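Local coordinates for concanavalin A-like lectin protein kinase family protein (Theobroma cacao, PDB 6CTH) that is a plant pathogenesis-related protein kinase whose kinase domain, held here with an oxindole inhibitor and magnesium, probably transfers phosphate from ATP to protein substrates, at residues D134-H139 / A194-D199. Sequence-based numbering, arbitrary orientation.
Sequences DHCVLH and ASKESD
The HRD motif of the protein kinase catalytic loop, here His139-Arg140-Asp141, is held from behind by Asp199, the aspartate near the start of helix 196-212. His139 N donates to Asp199 OD2 over 2.8 Å, fairly straight at 158°, and meets the syn lone pair of that oxygen. The same oxygen also takes a bond from His130 NE2, while OD1 accepts from Arg140 N, so three donors fix the rotation of the carboxylate, consistent with the kinase pattern in which this aspartate supports the base of the regulatory spine, to which His139 and Phe160 belong. The imidazole of His139 leads the other way: with CG anti to the backbone N (chi1 -175°), the ring leaves Asp199 behind, ND1 accepting from Asp141 N and NE2 bonding to Gly158 O, just before the DFG motif, whose Phe160 ring meets the imidazole. Asp141 and Asp159 bind the magnesium ion, so His139 is second-shell to the metal and Asp199 supports it from one step further out.

Leu138 supplies the apolar half. Its two methyls lie side by side against the backbone leading into the helix: CD1 lies 3.7 Å from Ala194 O and 4.2 Å from Ala194 CB, and CD2 rests 3.5 Å from Lys196 N. That turn is stiffened by a capping box, in which Ser198 N donates to Ser195 OG (3.1 Å) and Ser195 N to Ser198 OG (3.0 Å). Two residues earlier than Leu138, Cys136 SG touches Lys196 CE at 3.6 Å, alongside the extended lysine chain, whose NZ goes on to a salt bridge with Glu131.

Strand 136-138 thus lies between its antiparallel partner 164-166, bonded through Cys136 and Leu138, and the start of helix 196-212, with the end of helix 112-132 supplying His130 and Glu131 alongside.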
ATOM      1  N   ASP A 134      11.767  -8.210 -15.617  1.00 30.41           N
ATOM      2  CA  ASP A 134      11.597  -8.981 -16.855  1.00 32.07           C
ATOM      3  C   ASP A 134      10.154  -8.871 -17.399  1.00 33.13           C
ATOM      4  O   ASP A 134       9.939  -8.731 -18.603  1.00 33.81           O
ATOM      5  CB  ASP A 134      11.983 -10.473 -16.639  1.00 32.92           C
ATOM      6  CG  ASP A 134      13.496 -10.714 -16.428  1.00 32.88           C
ATOM      7  OD1 ASP A 134      14.302  -9.984 -17.048  1.00 35.50           O
ATOM      8  OD2 ASP A 134      13.839 -11.686 -15.682  1.00 33.77           O
ATOM      9  N   HIS A 135       9.188  -8.833 -16.474  1.00 33.45           N
ATOM     10  CA  HIS A 135       7.780  -8.597 -16.772  1.00 34.10           C
ATOM     11  C   HIS A 135       7.245  -7.500 -15.848  1.00 32.58           C
ATOM     12  O   HIS A 135       7.619  -7.405 -14.665  1.00 32.59           O
ATOM     13  CB  HIS A 135       6.959  -9.860 -16.573  1.00 35.78           C
ATOM     14  CG  HIS A 135       7.476 -11.027 -17.356  1.00 38.15           C
ATOM     15  ND1 HIS A 135       8.335 -11.959 -16.818  1.00 40.29           N
ATOM     16  CD2 HIS A 135       7.344 -11.345 -18.667  1.00 40.62           C
ATOM     17  CE1 HIS A 135       8.676 -12.830 -17.754  1.00 41.85           C
ATOM     18  NE2 HIS A 135       8.099 -12.472 -18.889  1.00 41.94           N
ATOM     19  N   CYS A 136       6.346  -6.706 -16.393  1.00 32.32           N
ATOM     20  CA  CYS A 136       5.601  -5.726 -15.592  1.00 31.50           C
ATOM     21  C   CYS A 136       4.790  -6.537 -14.557  1.00 30.86           C
ATOM     22  O   CYS A 136       4.253  -7.596 -14.880  1.00 31.17           O
ATOM     23  CB  CYS A 136       4.682  -4.929 -16.489  1.00 32.54           C
ATOM     24  SG  CYS A 136       3.499  -3.864 -15.612  1.00 33.64           S
ATOM     25  N   VAL A 137       4.732  -6.023 -13.329  1.00 29.60           N
ATOM     26  CA  VAL A 137       3.907  -6.579 -12.263  1.00 29.26           C
ATOM     27  C   VAL A 137       2.874  -5.513 -11.924  1.00 28.77           C
ATOM     28  O   VAL A 137       3.216  -4.382 -11.605  1.00 28.46           O
ATOM     29  CB  VAL A 137       4.729  -6.909 -11.037  1.00 29.15           C
ATOM     30  CG1 VAL A 137       3.858  -7.329  -9.865  1.00 29.43           C
ATOM     31  CG2 VAL A 137       5.685  -8.035 -11.381  1.00 29.84           C
ATOM     32  N   LEU A 138       1.612  -5.898 -11.993  1.00 28.91           N
ATOM     33  CA  LEU A 138       0.531  -5.011 -11.566  1.00 28.93           C
ATOM     34  C   LEU A 138       0.156  -5.507 -10.206  1.00 28.05           C
ATOM     35  O   LEU A 138      -0.095  -6.693 -10.038  1.00 28.93           O
ATOM     36  CB  LEU A 138      -0.664  -5.120 -12.506  1.00 29.59           C
ATOM     37  CG  LEU A 138      -0.382  -4.744 -13.942  1.00 30.53           C
ATOM     38  CD1 LEU A 138      -1.659  -4.864 -14.757  1.00 31.11           C
ATOM     39  CD2 LEU A 138       0.146  -3.340 -14.027  1.00 30.27           C
ATOM     40  N   HIS A 139       0.211  -4.628  -9.221  1.00 27.44           N
ATOM     41  CA  HIS A 139       0.014  -5.002  -7.820  1.00 27.15           C
ATOM     42  C   HIS A 139      -1.456  -5.302  -7.482  1.00 27.52           C
ATOM     43  O   HIS A 139      -1.777  -6.342  -6.838  1.00 27.09           O
ATOM     44  CB  HIS A 139       0.551  -3.871  -6.940  1.00 26.82           C
ATOM     45  CG  HIS A 139       0.523  -4.177  -5.483  1.00 26.78           C
ATOM     46  ND1 HIS A 139      -0.659  -4.168  -4.727  1.00 26.47           N
ATOM     47  CD2 HIS A 139       1.512  -4.568  -4.643  1.00 26.40           C
ATOM     48  CE1 HIS A 139      -0.362  -4.503  -3.477  1.00 26.48           C
ATOM     49  NE2 HIS A 139       0.944  -4.775  -3.406  1.00 26.37           N
ATOM     50  N   ALA A 194      -7.308  -4.333 -15.272  1.00 38.73           N
ATOM     51  CA  ALA A 194      -6.210  -3.806 -14.444  1.00 36.39           C
ATOM     52  C   ALA A 194      -5.066  -3.336 -15.346  1.00 35.19           C
ATOM     53  O   ALA A 194      -4.827  -3.917 -16.372  1.00 35.18           O
ATOM     54  CB  ALA A 194      -5.697  -4.836 -13.483  1.00 36.49           C
ATOM     55  N   SER A 195      -4.395  -2.276 -14.943  1.00 33.74           N
ATOM     56  CA  SER A 195      -3.311  -1.679 -15.748  1.00 32.92           C
ATOM     57  C   SER A 195      -2.362  -0.933 -14.862  1.00 31.26           C
ATOM     58  O   SER A 195      -2.620  -0.730 -13.683  1.00 29.49           O
ATOM     59  CB  SER A 195      -3.915  -0.705 -16.751  1.00 34.25           C
ATOM     60  OG  SER A 195      -4.614   0.336 -16.052  1.00 34.27           O
ATOM     61  N   LYS A 196      -1.269  -0.450 -15.456  1.00 30.46           N
ATOM     62  CA  LYS A 196      -0.379   0.435 -14.711  1.00 30.25           C
ATOM     63  C   LYS A 196      -1.169   1.642 -14.168  1.00 29.94           C
ATOM     64  O   LYS A 196      -0.974   2.046 -13.042  1.00 29.11           O
ATOM     65  CB  LYS A 196       0.769   0.943 -15.605  1.00 30.69           C
ATOM     66  CG  LYS A 196       1.741  -0.171 -16.016  1.00 31.44           C
ATOM     67  CD  LYS A 196       2.806   0.342 -17.005  1.00 32.83           C
ATOM     68  CE  LYS A 196       3.585  -0.853 -17.557  1.00 33.76           C
ATOM     69  NZ  LYS A 196       4.482  -0.387 -18.684  1.00 36.00           N
ATOM     70  N   GLU A 197      -2.075   2.141 -14.982  1.00 30.64           N
ATOM     71  CA  GLU A 197      -2.893   3.325 -14.637  1.00 31.40           C
ATOM     72  C   GLU A 197      -3.870   3.044 -13.459  1.00 30.09           C
ATOM     73  O   GLU A 197      -4.149   3.943 -12.651  1.00 28.76           O
ATOM     74  CB  GLU A 197      -3.661   3.822 -15.862  1.00 33.34           C
ATOM     75  CG  GLU A 197      -2.819   4.463 -16.968  1.00 35.97           C
ATOM     76  CD  GLU A 197      -2.000   3.451 -17.726  1.00 37.52           C
ATOM     77  OE1 GLU A 197      -2.431   2.283 -17.832  1.00 38.06           O
ATOM     78  OE2 GLU A 197      -0.855   3.766 -18.160  1.00 44.13           O
ATOM     79  N   SER A 198      -4.406   1.837 -13.362  1.00 29.82           N
ATOM     80  CA  SER A 198      -5.201   1.482 -12.185  1.00 29.61           C
ATOM     81  C   SER A 198      -4.355   1.412 -10.883  1.00 29.01           C
ATOM     82  O   SER A 198      -4.815   1.842  -9.845  1.00 28.49           O
ATOM     83  CB  SER A 198      -6.110   0.247 -12.406  1.00 29.92           C
ATOM     84  OG  SER A 198      -5.375  -0.960 -12.477  1.00 30.71           O
ATOM     85  N   ASP A 199      -3.115   0.948 -10.997  1.00 28.16           N
ATOM     86  CA  ASP A 199      -2.192   0.957  -9.875  1.00 27.67           C
ATOM     87  C   ASP A 199      -1.863   2.408  -9.486  1.00 27.48           C
ATOM     88  O   ASP A 199      -1.785   2.733  -8.312  1.00 27.07           O
ATOM     89  CB  ASP A 199      -0.899   0.222 -10.230  1.00 27.75           C
ATOM     90  CG  ASP A 199      -0.922  -1.243  -9.838  1.00 27.86           C
ATOM     91  OD1 ASP A 199      -1.917  -1.700  -9.248  1.00 28.00           O
ATOM     92  OD2 ASP A 199       0.071  -1.937 -10.124  1.00 27.69           O
TER